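Local coordinates for centrosomal protein 120 (Oreochromis niloticus, PDB 6EWH), which is a centrosomal protein that probably takes part in centriole and cilium formation, represented here by its second C2 domain carrying an engineered substitution, at residues H19-A24 and I93-Q98; L43-P48 and D167-L172; F62-L67 and E87-R92; A143-A148 and V174-R179. The protein carries 1 engineered substitution. One frame throughout, in Å; residues are numbered along the deposited sequence. Where two conformers were deposited one is given.

Contact 1: H19-A24 and I93-Q98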
loop_
_atom_site.group_PDB
_atom_site.type_symbol
_atom_site.label_atom_id
_atom_site.label_comp_id
_atom_site.label_asym_id
_atom_site.label_seq_id
_atom_site.Cartn_x
_atom_site.Cartn_y
_atom_site.Cartn_z
ATOM N N HIS A 19 -13.119 -3.977 11.305
ATOM C CA HIS A 19 -13.461 -2.560 11.341
ATOM C C HIS A 19 -14.889 -2.379 10.845
ATOM O O HIS A 19 -15.236 -2.855 9.761
ATOM C CB HIS A 19 -12.502 -1.775 10.440
ATOM C CG HIS A 19 -11.061 -1.927 10.817
ATOM N ND1 HIS A 19 -10.342 -3.076 10.563
ATOM C CD2 HIS A 19 -10.209 -1.079 11.440
ATOM C CE1 HIS A 19 -9.107 -2.928 11.011
ATOM N NE2 HIS A 19 -9.001 -1.725 11.547
ATOM N N GLN A 20 -15.722 -1.696 11.636
ATOM C CA GLN A 20 -17.088 -1.390 11.224
ATOM C C GLN A 20 -17.113 -0.071 10.462
ATOM O O GLN A 20 -16.592 0.940 10.943
ATOM C CB GLN A 20 -18.008 -1.292 12.444
ATOM C CG GLN A 20 -19.449 -0.869 12.111
ATOM C CD GLN A 20 -20.254 -1.972 11.438
ATOM O OE1 GLN A 20 -20.198 -3.137 11.836
ATOM N NE2 GLN A 20 -21.000 -1.606 10.397
ATOM N N VAL A 21 -17.714 -0.084 9.272
ATOM C CA VAL A 21 -17.906 1.111 8.455
ATOM C C VAL A 21 -19.394 1.253 8.171
ATOM O O VAL A 21 -19.994 0.401 7.502
ATOM C CB VAL A 21 -17.096 1.061 7.148
ATOM C CG1 VAL A 21 -17.343 2.334 6.331
ATOM C CG2 VAL A 21 -15.617 0.891 7.446
ATOM N N GLY A 22 -19.991 2.323 8.683
ATOM C CA GLY A 22 -21.413 2.527 8.557
ATOM C C GLY A 22 -22.145 2.012 9.777
ATOM O O GLY A 22 -21.576 1.307 10.616
ATOM N N PRO A 23 -23.426 2.360 9.903
ATOM C CA PRO A 23 -24.195 1.915 11.074
ATOM C C PRO A 23 -24.248 0.397 11.149
ATOM O O PRO A 23 -24.534 -0.285 10.159
ATOM C CB PRO A 23 -25.582 2.531 10.851
ATOM C CG PRO A 23 -25.651 2.815 9.387
ATOM C CD PRO A 23 -24.245 3.124 8.948
ATOM N N ALA A 24 -23.958 -0.132 12.342
ATOM C CA ALA A 24 -23.769 -1.569 12.511
ATOM C C ALA A 24 -25.033 -2.378 12.252
ATOM O O ALA A 24 -24.939 -3.576 11.958
ATOM C CB ALA A 24 -23.212 -1.872 13.906
ATOM N N ILE A 93 -13.414 -5.777 7.147
ATOM C CA ILE A 93 -14.329 -4.650 7.272
ATOM C C ILE A 93 -15.753 -5.192 7.283
ATOM O O ILE A 93 -16.124 -6.001 6.423
ATOM C CB ILE A 93 -14.136 -3.637 6.127
ATOM C CG1 ILE A 93 -12.727 -3.054 6.152
ATOM C CG2 ILE A 93 -15.158 -2.506 6.232
ATOM C CD1 ILE A 93 -12.348 -2.321 4.884
ATOM N N ARG A 94 -16.541 -4.766 8.263
ATOM C CA ARG A 94 -17.963 -5.074 8.301
ATOM C C ARG A 94 -18.703 -3.816 7.854
ATOM O O ARG A 94 -18.551 -2.756 8.467
ATOM C CB ARG A 94 -18.371 -5.503 9.710
ATOM C CG ARG A 94 -19.802 -6.046 9.842
ATOM C CD ARG A 94 -20.017 -6.570 11.255
ATOM N NE ARG A 94 -21.349 -7.136 11.457
ATOM C CZ ARG A 94 -22.427 -6.423 11.778
ATOM N NH1 ARG A 94 -22.347 -5.107 11.934
ATOM N NH2 ARG A 94 -23.594 -7.035 11.948
ATOM N N SER A 95 -19.446 -3.916 6.759
ATOM C CA SER A 95 -20.050 -2.727 6.155
ATOM C C SER A 95 -21.134 -3.174 5.183
ATOM O O SER A 95 -21.586 -4.321 5.212
ATOM C CB SER A 95 -18.976 -1.884 5.449
ATOM O OG SER A 95 -19.463 -0.596 5.085
ATOM N N SER A 96 -21.579 -2.254 4.329
ATOM C CA SER A 96 -22.355 -2.618 3.158
ATOM C C SER A 96 -21.592 -2.184 1.918
ATOM O O SER A 96 -20.729 -1.301 1.976
ATOM C CB SER A 96 -23.749 -1.973 3.171
ATOM O OG SER A 96 -23.679 -0.605 2.800
ATOM N N LYS A 97 -21.922 -2.824 0.795
ATOM C CA LYS A 97 -21.300 -2.491 -0.482
ATOM C C LYS A 97 -21.278 -0.987 -0.708
ATOM O O LYS A 97 -20.221 -0.392 -0.949
ATOM C CB LYS A 97 -22.089 -3.153 -1.611
ATOM C CG LYS A 97 -21.458 -4.351 -2.233
ATOM C CD LYS A 97 -21.973 -4.541 -3.654
ATOM C CE LYS A 97 -23.478 -4.412 -3.725
ATOM N NZ LYS A 97 -24.027 -5.179 -4.873
ATOM N N GLN A 98 -22.451 -0.358 -0.637
ATOM C CA GLN A 98 -22.541 1.054 -0.982
ATOM C C GLN A 98 -21.768 1.919 -0.005
ATOM O O GLN A 98 -21.085 2.863 -0.415
ATOM C CB GLN A 98 -24.001 1.493 -1.007
ATOM C CG GLN A 98 -24.766 0.977 -2.184
ATOM C CD GLN A 98 -26.240 1.291 -2.087
ATOM O OE1 GLN A 98 -26.900 0.926 -1.109
ATOM N NE2 GLN A 98 -26.772 1.977 -3.096
#

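Contact 2: L43-P48 and D167-L172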
loop_
_atom_site.group_PDB
_atom_site.type_symbol
_atom_site.label_atom_id
_atom_site.label_comp_id
_atom_site.label_asym_id
_atom_site.label_seq_id
_atom_site.Cartn_x
_atom_site.Cartn_y
_atom_site.Cartn_z
ATOM N N LEU A 43 15.723 0.985 -6.791
ATOM C CA LEU A 43 15.657 1.597 -5.465
ATOM C C LEU A 43 16.955 2.288 -5.068
ATOM O O LEU A 43 16.928 3.184 -4.213
ATOM C CB LEU A 43 15.278 0.553 -4.411
ATOM C CG LEU A 43 13.942 -0.152 -4.610
ATOM C CD1 LEU A 43 13.690 -1.051 -3.399
ATOM C CD2 LEU A 43 12.783 0.842 -4.805
ATOM N N GLU A 44 18.083 1.895 -5.666
ATOM C CA GLU A 44 19.364 2.463 -5.265
ATOM C C GLU A 44 19.433 3.960 -5.520
ATOM O O GLU A 44 20.234 4.652 -4.878
ATOM C CB GLU A 44 20.521 1.741 -5.964
ATOM C CG GLU A 44 20.644 2.055 -7.447
ATOM C CD GLU A 44 19.751 1.190 -8.324
ATOM O OE1 GLU A 44 18.947 0.406 -7.784
ATOM O OE2 GLU A 44 19.866 1.286 -9.565
ATOM N N GLN A 45 18.591 4.486 -6.413
ATOM C CA GLN A 45 18.556 5.928 -6.636
ATOM C C GLN A 45 18.138 6.695 -5.393
ATOM O O GLN A 45 18.396 7.899 -5.307
ATOM C CB GLN A 45 17.573 6.281 -7.746
ATOM C CG GLN A 45 17.911 5.728 -9.095
ATOM C CD GLN A 45 16.910 6.167 -10.130
ATOM O OE1 GLN A 45 16.128 7.090 -9.896
ATOM N NE2 GLN A 45 16.922 5.510 -11.283
ATOM N N LEU A 46 17.473 6.037 -4.445
ATOM C CA LEU A 46 16.992 6.678 -3.229
ATOM C C LEU A 46 18.035 6.724 -2.118
ATOM O O LEU A 46 17.754 7.273 -1.044
ATOM C CB LEU A 46 15.743 5.951 -2.729
ATOM C CG LEU A 46 14.589 5.957 -3.732
ATOM C CD1 LEU A 46 13.443 5.087 -3.218
ATOM C CD2 LEU A 46 14.098 7.372 -4.005
ATOM N N VAL A 47 19.225 6.180 -2.341
ATOM C CA VAL A 47 20.295 6.202 -1.355
ATOM C C VAL A 47 21.450 7.009 -1.944
ATOM O O VAL A 47 21.969 6.655 -3.005
ATOM C CB VAL A 47 20.737 4.784 -0.960
ATOM C CG1 VAL A 47 21.953 4.822 -0.064
ATOM C CG2 VAL A 47 19.595 4.093 -0.234
ATOM N N PRO A 48 21.865 8.109 -1.307
ATOM C CA PRO A 48 22.852 8.994 -1.948
ATOM C C PRO A 48 24.233 8.383 -2.059
ATOM O O PRO A 48 24.990 8.744 -2.968
ATOM C CB PRO A 48 22.865 10.237 -1.042
ATOM C CG PRO A 48 21.637 10.123 -0.183
ATOM C CD PRO A 48 21.384 8.655 -0.029
ATOM N N ASP A 167 14.686 7.827 -18.162
ATOM C CA ASP A 167 14.816 8.110 -16.738
ATOM C C ASP A 167 14.118 6.974 -15.987
ATOM O O ASP A 167 12.988 7.114 -15.512
ATOM C CB ASP A 167 14.220 9.482 -16.409
ATOM C CG ASP A 167 14.559 9.955 -15.008
ATOM O OD1 ASP A 167 15.252 9.216 -14.271
ATOM O OD2 ASP A 167 14.132 11.072 -14.645
ATOM N N LEU A 168 14.794 5.828 -15.898
ATOM C CA LEU A 168 14.283 4.705 -15.112
ATOM C C LEU A 168 14.298 5.107 -13.642
ATOM O O LEU A 168 15.362 5.378 -13.077
ATOM C CB LEU A 168 15.151 3.470 -15.349
ATOM C CG LEU A 168 15.285 2.993 -16.802
ATOM C CD1 LEU A 168 16.197 1.776 -16.900
ATOM C CD2 LEU A 168 13.918 2.691 -17.397
ATOM N N GLN A 169 13.129 5.164 -13.019
ATOM C CA GLN A 169 12.999 5.685 -11.670
ATOM C C GLN A 169 12.661 4.571 -10.689
ATOM O O GLN A 169 12.305 3.456 -11.093
ATOM C CB GLN A 169 11.947 6.813 -11.622
ATOM C CG GLN A 169 12.582 8.209 -11.825
ATOM C CD GLN A 169 11.721 9.384 -11.345
ATOM O OE1 GLN A 169 11.724 9.740 -10.163
ATOM N NE2 GLN A 169 11.016 10.014 -12.277
ATOM N N PRO A 170 12.815 4.819 -9.385
ATOM C CA PRO A 170 12.474 3.789 -8.399
ATOM C C PRO A 170 10.996 3.456 -8.476
ATOM O O PRO A 170 10.137 4.337 -8.447
ATOM C CB PRO A 170 12.817 4.444 -7.059
ATOM C CG PRO A 170 13.697 5.560 -7.372
ATOM C CD PRO A 170 13.312 6.040 -8.720
ATOM N N THR A 171 10.705 2.169 -8.549
ATOM C CA THR A 171 9.372 1.691 -8.843
ATOM C C THR A 171 9.023 0.592 -7.849
ATOM O O THR A 171 9.885 -0.225 -7.510
ATOM C CB THR A 171 9.391 1.134 -10.264
ATOM O OG1 THR A 171 9.773 2.184 -11.169
ATOM C CG2 THR A 171 8.055 0.588 -10.651
ATOM N N LEU A 172 7.771 0.586 -7.401
ATOM C CA LEU A 172 7.254 -0.442 -6.493
ATOM C C LEU A 172 5.976 -1.005 -7.092
ATOM O O LEU A 172 5.020 -0.261 -7.326
ATOM C CB LEU A 172 6.945 0.173 -5.127
ATOM C CG LEU A 172 6.452 -0.807 -4.057
ATOM C CD1 LEU A 172 7.547 -1.811 -3.755
ATOM C CD2 LEU A 172 6.053 -0.068 -2.802
HETATM O O HOH W 1 15.650 8.955 -11.396
#

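Contact 3: F62-L67 and E87-R92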
loop_
_atom_site.group_PDB
_atom_site.type_symbol
_atom_site.label_atom_id
_atom_site.label_comp_id
_atom_site.label_asym_id
_atom_site.label_seq_id
_atom_site.Cartn_x
_atom_site.Cartn_y
_atom_site.Cartn_z
ATOM N N PHE A 62 9.146 -1.867 3.863
ATOM C CA PHE A 62 8.074 -0.945 3.508
ATOM C C PHE A 62 7.150 -0.706 4.690
ATOM O O PHE A 62 6.878 -1.612 5.488
ATOM C CB PHE A 62 7.285 -1.449 2.295
ATOM C CG PHE A 62 8.149 -1.629 1.084
ATOM C CD1 PHE A 62 8.533 -0.534 0.323
ATOM C CD2 PHE A 62 8.621 -2.887 0.742
ATOM C CE1 PHE A 62 9.365 -0.697 -0.778
ATOM C CE2 PHE A 62 9.449 -3.058 -0.354
ATOM C CZ PHE A 62 9.821 -1.963 -1.118
ATOM N N TYR A 63 6.671 0.535 4.798
ATOM C CA TYR A 63 5.723 0.921 5.828
ATOM C C TYR A 63 4.525 1.598 5.187
ATOM O O TYR A 63 4.678 2.415 4.271
ATOM C CB TYR A 63 6.345 1.906 6.845
ATOM C CG TYR A 63 5.277 2.634 7.621
ATOM C CD1 TYR A 63 4.651 2.023 8.702
ATOM C CD2 TYR A 63 4.848 3.908 7.240
ATOM C CE1 TYR A 63 3.642 2.653 9.399
ATOM C CE2 TYR A 63 3.824 4.544 7.936
ATOM C CZ TYR A 63 3.235 3.912 9.015
ATOM O OH TYR A 63 2.232 4.529 9.724
ATOM N N TYR A 64 3.332 1.294 5.694
ATOM C CA TYR A 64 2.165 2.094 5.365
ATOM C C TYR A 64 1.127 1.950 6.457
ATOM O O TYR A 64 1.149 0.999 7.241
ATOM C CB TYR A 64 1.568 1.737 4.003
ATOM C CG TYR A 64 1.265 0.274 3.805
ATOM C CD1 TYR A 64 2.235 -0.579 3.303
ATOM C CD2 TYR A 64 0.002 -0.244 4.080
ATOM C CE1 TYR A 64 1.960 -1.934 3.102
ATOM C CE2 TYR A 64 -0.280 -1.569 3.870
ATOM C CZ TYR A 64 0.690 -2.413 3.385
ATOM O OH TYR A 64 0.417 -3.745 3.188
ATOM N N SER A 65 0.221 2.922 6.498
ATOM C CA SER A 65 -0.915 2.908 7.401
ATOM C C SER A 65 -2.152 2.517 6.599
ATOM O O SER A 65 -2.511 3.206 5.641
ATOM C CB SER A 65 -1.095 4.300 8.006
ATOM O OG SER A 65 -2.178 4.310 8.907
ATOM N N LEU A 66 -2.789 1.411 6.981
ATOM C CA LEU A 66 -3.985 0.922 6.302
ATOM C C LEU A 66 -5.144 1.036 7.283
ATOM O O LEU A 66 -5.203 0.293 8.267
ATOM C CB LEU A 66 -3.796 -0.519 5.822
ATOM C CG LEU A 66 -4.990 -1.148 5.083
ATOM C CD1 LEU A 66 -5.311 -0.414 3.801
ATOM C CD2 LEU A 66 -4.711 -2.602 4.787
ATOM N N LEU A 67 -6.039 1.984 7.020
ATOM C CA LEU A 67 -7.158 2.300 7.910
ATOM C C LEU A 67 -6.711 2.437 9.369
ATOM O O LEU A 67 -7.310 1.877 10.290
ATOM C CB LEU A 67 -8.308 1.302 7.760
ATOM C CG LEU A 67 -8.931 1.192 6.368
ATOM C CD1 LEU A 67 -10.161 0.298 6.409
ATOM C CD2 LEU A 67 -9.267 2.550 5.798
ATOM N N GLU A 87 4.314 -9.662 -0.544
ATOM C CA GLU A 87 3.797 -9.702 0.814
ATOM C C GLU A 87 2.513 -8.896 0.909
ATOM O O GLU A 87 2.468 -7.728 0.496
ATOM C CB GLU A 87 4.834 -9.147 1.796
ATOM C CG GLU A 87 4.330 -9.168 3.226
ATOM C CD GLU A 87 5.385 -8.786 4.228
ATOM O OE1 GLU A 87 6.557 -8.599 3.831
ATOM O OE2 GLU A 87 5.032 -8.672 5.428
ATOM N N ARG A 88 1.468 -9.523 1.450
ATOM C CA ARG A 88 0.143 -8.932 1.544
ATOM C C ARG A 88 -0.176 -8.630 2.999
ATOM O O ARG A 88 0.148 -9.421 3.893
ATOM C CB ARG A 88 -0.905 -9.918 1.009
ATOM C CG ARG A 88 -2.329 -9.356 1.006
ATOM C CD ARG A 88 -3.318 -10.370 0.483
ATOM N NE ARG A 88 -3.010 -10.764 -0.880
ATOM C CZ ARG A 88 -2.751 -12.013 -1.254
ATOM N NH1 ARG A 88 -2.462 -12.264 -2.520
ATOM N NH2 ARG A 88 -2.781 -13.001 -0.370
ATOM N N ALA A 89 -0.857 -7.507 3.232
ATOM C CA ALA A 89 -1.480 -7.212 4.510
ATOM C C ALA A 89 -2.940 -6.938 4.230
ATOM O O ALA A 89 -3.269 -6.278 3.239
ATOM C CB ALA A 89 -0.865 -5.983 5.198
ATOM N N SER A 90 -3.827 -7.465 5.072
ATOM C CA SER A 90 -5.269 -7.374 4.856
ATOM C C SER A 90 -5.966 -6.969 6.147
ATOM O O SER A 90 -5.548 -7.380 7.227
ATOM C CB SER A 90 -5.841 -8.747 4.460
ATOM O OG SER A 90 -5.186 -9.306 3.331
ATOM N N VAL A 91 -7.052 -6.209 6.020
ATOM C CA VAL A 91 -7.936 -5.902 7.138
ATOM C C VAL A 91 -9.342 -6.361 6.792
ATOM O O VAL A 91 -9.757 -6.359 5.630
ATOM C CB VAL A 91 -7.924 -4.399 7.504
ATOM C CG1 VAL A 91 -6.560 -4.006 8.062
ATOM C CG2 VAL A 91 -8.295 -3.534 6.285
ATOM N N ARG A 92 -10.088 -6.746 7.821
ATOM C CA ARG A 92 -11.477 -7.135 7.655
ATOM C C ARG A 92 -12.382 -5.953 7.969
ATOM O O ARG A 92 -12.155 -5.217 8.936
ATOM C CB ARG A 92 -11.831 -8.306 8.576
ATOM C CG ARG A 92 -11.086 -9.583 8.240
ATOM C CD ARG A 92 -11.409 -10.672 9.278
ATOM N NE ARG A 92 -12.735 -11.243 9.054
ATOM C CZ ARG A 92 -13.544 -11.667 10.018
ATOM N NH1 ARG A 92 -13.182 -11.555 11.288
ATOM N NH2 ARG A 92 -14.720 -12.190 9.704
HETATM O O HOH W 2 2.240 -5.398 2.280
#

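Contact 4: A143-A148 and V174-R179. Engineered in segment 143-148: Ser147 (natural residue Gly).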
loop_
_atom_site.group_PDB
_atom_site.type_symbol
_atom_site.label_atom_id
_atom_site.label_comp_id
_atom_site.label_asym_id
_atom_site.label_seq_id
_atom_site.Cartn_x
_atom_site.Cartn_y
_atom_site.Cartn_z
ATOM N N ALA A 143 -12.232 -6.706 -6.695
ATOM C CA ALA A 143 -11.778 -5.566 -7.485
ATOM C C ALA A 143 -10.334 -5.262 -7.108
ATOM O O ALA A 143 -10.005 -5.210 -5.921
ATOM C CB ALA A 143 -12.642 -4.336 -7.195
ATOM N N THR A 144 -9.476 -5.044 -8.113
ATOM C CA THR A 144 -8.051 -4.854 -7.860
ATOM C C THR A 144 -7.495 -3.741 -8.734
ATOM O O THR A 144 -7.792 -3.668 -9.933
ATOM C CB THR A 144 -7.253 -6.137 -8.156
ATOM O OG1 THR A 144 -7.681 -7.177 -7.277
ATOM C CG2 THR A 144 -5.754 -5.904 -7.954
ATOM N N VAL A 145 -6.680 -2.884 -8.126
ATOM C CA VAL A 145 -5.838 -1.941 -8.852
ATOM C C VAL A 145 -4.409 -2.419 -8.674
ATOM O O VAL A 145 -3.927 -2.538 -7.544
ATOM C CB VAL A 145 -5.990 -0.509 -8.329
ATOM C CG1 VAL A 145 -5.021 0.408 -9.056
ATOM C CG2 VAL A 145 -7.407 -0.033 -8.539
ATOM N N GLU A 146 -3.735 -2.704 -9.781
ATOM C CA GLU A 146 -2.369 -3.195 -9.743
ATOM C C GLU A 146 -1.555 -2.303 -10.662
ATOM O O GLU A 146 -1.958 -2.065 -11.804
ATOM C CB GLU A 146 -2.329 -4.633 -10.253
ATOM C CG GLU A 146 -1.021 -5.346 -10.017
ATOM C CD GLU A 146 -1.147 -6.843 -10.220
ATOM O OE1 GLU A 146 -2.068 -7.273 -10.949
ATOM O OE2 GLU A 146 -0.330 -7.588 -9.639
ATOM N N SER A 147 -0.443 -1.777 -10.166
ATOM C CA SER A 147 0.355 -0.899 -11.006
ATOM C C SER A 147 1.780 -0.848 -10.486
ATOM O O SER A 147 2.094 -1.321 -9.390
ATOM C CB SER A 147 -0.255 0.506 -11.077
ATOM O OG SER A 147 0.325 1.250 -12.134
ATOM N N ALA A 148 2.641 -0.249 -11.297
ATOM C CA ALA A 148 4.008 0.060 -10.913
ATOM C C ALA A 148 4.015 1.525 -10.496
ATOM O O ALA A 148 3.828 2.421 -11.327
ATOM C CB ALA A 148 4.941 -0.189 -12.095
ATOM N N VAL A 174 2.572 -2.600 -6.695
ATOM C CA VAL A 174 1.577 -2.716 -5.626
ATOM C C VAL A 174 0.248 -3.157 -6.218
ATOM O O VAL A 174 -0.165 -2.672 -7.275
ATOM C CB VAL A 174 1.393 -1.379 -4.888
ATOM C CG1 VAL A 174 0.416 -1.525 -3.722
ATOM C CG2 VAL A 174 2.724 -0.833 -4.400
ATOM N N ALA A 175 -0.450 -4.038 -5.505
ATOM C CA ALA A 175 -1.827 -4.369 -5.827
ATOM C C ALA A 175 -2.681 -4.089 -4.603
ATOM O O ALA A 175 -2.365 -4.555 -3.504
ATOM C CB ALA A 175 -1.960 -5.847 -6.204
ATOM N N VAL A 176 -3.749 -3.324 -4.784
ATOM C CA VAL A 176 -4.744 -3.104 -3.739
ATOM C C VAL A 176 -6.040 -3.758 -4.188
ATOM O O VAL A 176 -6.463 -3.585 -5.335
ATOM C CB VAL A 176 -4.946 -1.608 -3.430
ATOM C CG1 VAL A 176 -3.667 -1.010 -2.854
ATOM C CG2 VAL A 176 -5.397 -0.843 -4.674
ATOM N N THR A 177 -6.663 -4.525 -3.288
ATOM C CA THR A 177 -7.836 -5.315 -3.649
ATOM C C THR A 177 -8.933 -5.153 -2.606
ATOM O O THR A 177 -8.661 -5.077 -1.407
ATOM C CB THR A 177 -7.441 -6.805 -3.764
ATOM O OG1 THR A 177 -6.577 -6.981 -4.891
ATOM C CG2 THR A 177 -8.666 -7.714 -3.943
ATOM N N LEU A 178 -10.175 -5.075 -3.072
ATOM C CA LEU A 178 -11.344 -5.119 -2.203
ATOM C C LEU A 178 -12.223 -6.279 -2.647
ATOM O O LEU A 178 -12.464 -6.452 -3.842
ATOM C CB LEU A 178 -12.120 -3.807 -2.303
ATOM C CG LEU A 178 -13.406 -3.732 -1.476
ATOM C CD1 LEU A 178 -13.105 -3.750 0.024
ATOM C CD2 LEU A 178 -14.227 -2.517 -1.842
ATOM N N ARG A 179 -12.692 -7.083 -1.689
ATOM C CA ARG A 179 -13.598 -8.168 -2.043
ATOM C C ARG A 179 -14.525 -8.455 -0.874
ATOM O O ARG A 179 -14.186 -8.193 0.282
ATOM C CB ARG A 179 -12.824 -9.440 -2.418
ATOM C CG ARG A 179 -11.975 -9.993 -1.292
ATOM C CD ARG A 179 -11.119 -11.155 -1.762
ATOM N NE ARG A 179 -10.299 -11.675 -0.671
ATOM C CZ ARG A 179 -10.740 -12.492 0.277
ATOM N NH1 ARG A 179 -12.002 -12.899 0.285
ATOM N NH2 ARG A 179 -9.912 -12.903 1.231
#

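Contact 1: H19-A24 and I93-Q98
Strands 18-21 and 87-95 meet where His19 and Gln20 pair in parallel with Ile93 and Arg94; the axes of these short strand segments approach to 4.6 Å and lie 26° from aligned. This is the parallel join in the otherwise antiparallel six-stranded sheet of the C2 domain, with strand 10-13 along the far edge of 18-21. Two backbone bonds stitch it: Arg94 N gives to His19 O, and Val21 N gives to Arg94 O at 2.9 Å. Further along, the Ser95 hydroxyl replaces a backbone donor, its OG donating a hydrogen bond to Val21 O at 2.7 Å from above the carbonyl plane.

On the face bearing His19 and Ile93, Val21 CG2 rests on Ile93 CG2 at 3.6 Å, and both residues continue onto helix 97-105, Val21 against Ile99 and Phe103, Ile93 against Leu100. Ser96 caps the start of that helix by bonding to Ile99 N.

Arg94 dominates the other face. Its chain runs fully extended from CG to NE and lays the guanidinium beside Gln20, whose own chain bends about its CB-CG bond (chi2 73°) to turn the amide toward it. The two planes stand 65° apart, yet Gln20 OE1 lies at the guanidinium edge and accepts from Arg94 NH1 at 2.9 Å. The amide is held at its other end too, since Gln20 NE2 donates to Gly22 O and to Cys27 O. Arg94 NH1 has a second acceptor where the chain turns back: Ala24 O takes it on a lone pair, in its carbonyl plane, at 3.0 Å.

Contact 2: L43-P48 and D167-L172
Gln45 reaches from the 3-10 turn 43-46 across to the chain leading into strand 171-180, where Pro170 is the main surface it meets. Its CB lies 4.0 Å from Pro170 CG. With CG anti to the carbonyl carbon (chi1 -63°) and the chain extended beyond it, the side chain crosses the proline ring at about a right angle. The carboxamide carbon CD comes within 3.9 Å of Pro170 CD, and OE1 is nearer still, 3.2 Å from that same ring carbon. At the tip, NE2 donates to Leu168 O; the modelled separation of 2.4 Å is very short, so its exact length is doubtful. A water donates to Asp167 OD1 at 2.9 Å and, at an equally doubtful 2.4 Å, to Gln45 OE1.

Farther in, the other side of the turn is apolar. Leu46 CG sits 3.8 Å from Pro170 CG, while Leu43 CD2 approaches Pro170 CB at 4.2 Å. Leu43 continues onto Leu79 and Leu151, and Leu46 onto Leu114 of strand 110-116.

The contact thus joins the turn after strand 29-41 to the approach to strand 171-180. Its chemistry is graded: leucines shield the buried proline, whereas the exposed glutamine turns its amide to polar partners, at modelled distances too short to be exact.

Contact 3: F62-L67 and E87-R92
Apolar contacts between Leu66, Leu67 and Val91 make up much of this meeting of strands 60-66 and 87-95, which belong to different sheets of the C2 beta sandwich. The short strand axes pass 9.4 Å apart and run 17° from parallel, so the strands face each other through side chains instead of pairing edge to edge. Leu66 CD2 comes over the forked end of Val91, 4.0 Å from CG2 and equally far from CG1. Leu67, just past the strand, adds its CD1 to the same Val91 CG2 at 4.3 Å.

The aromatic contribution is a single ring. Tyr64 has its CG placed between the backbone N and the carbonyl carbon (chi1 53°), and the ring reaches across the gap to Ala89. Its phenol oxygen OH stands 3.3 Å from Ala89 CB, and CZ is 4.3 Å from that methyl, which approaches the ring obliquely.

Polar linkage runs through water. One molecule, at the ring edge and in its plane, is hydrogen-bonded to Tyr64 OH at 2.6 Å and donates to Glu87 O at 2.9 Å. The hydroxyl and the strand carbonyl are thereby joined across the interface.

Around this, Ile71 of strand 69-72 touches Tyr64, Leu66 and Ala89, closing the cluster along that side. Tyr64 also packs on Leu110 and Ile112 of strand 110-116 and on Val35 of strand 29-41, the sheet neighbour of strand 87-95.

Contact 4: A143-A148 and V174-R179
An antiparallel ladder joins strand 143-150, outermost in the mixed sheet of this C2 domain, to strand 171-180. Ala143-Leu178, Val145-Val176 and Ser147-Val174 are its hydrogen-bonded pairs, each with two reciprocal backbone N-H to carbonyl bonds. Those from Val145 N to Val176 O and from Val176 N to Val145 O both measure 2.9 Å.

Between them lie the non-hydrogen-bonded pairs. In Thr144-Thr177 the two hydroxyls meet directly, OG1 to OG1 at 2.6 Å; either may donate. Both threonines set OG1 anti to the carbonyl carbon (chi1 -63° and -68°), turning the hydroxyls to one another, while Thr144 CG2 lies 3.3 Å from Thr177 OG1. On the same face, Glu146 CG passes 4.0 Å from Ala175 CB.

The opposite face carries Ala143, Val145, Val174, Val176 and Leu178. In the conformer described, Val176 CG2 touches Val145 CB at 3.7 Å; Ala143, Val145, Val176 and Leu178 all pack on Leu131 of helix 128-133. Ser147, an engineered residue in place of glycine, is on this face as well, its backbone bonded to Val174.

One face of the ladder therefore packs, over part of its length, on helix 128-133 while the other bears the threonine pair, a regular antiparallel edge of a C2 beta sandwich.

Overall arrangement
Contacts 1 and 4 are both backbone-paired within the six-stranded sheet, one parallel and the other antiparallel; contact 3 instead crosses between the two sheets through side chains and a water, close to the chain's centre. Contact 2 lies at the end remote from contact 1, their centres about 39 Å apart, and ties a 3-10 turn to the lead-in of strand 171-180 around a proline. Strand 87-95 serves contacts 1 and 3, which touch through Ile93 and Leu67; strand 171-180 serves contacts 2 and 4. Leu172 also packs on Phe62, linking contact 2 to contact 3. Contact 1 is largely buried, whereas the other three are partly buried.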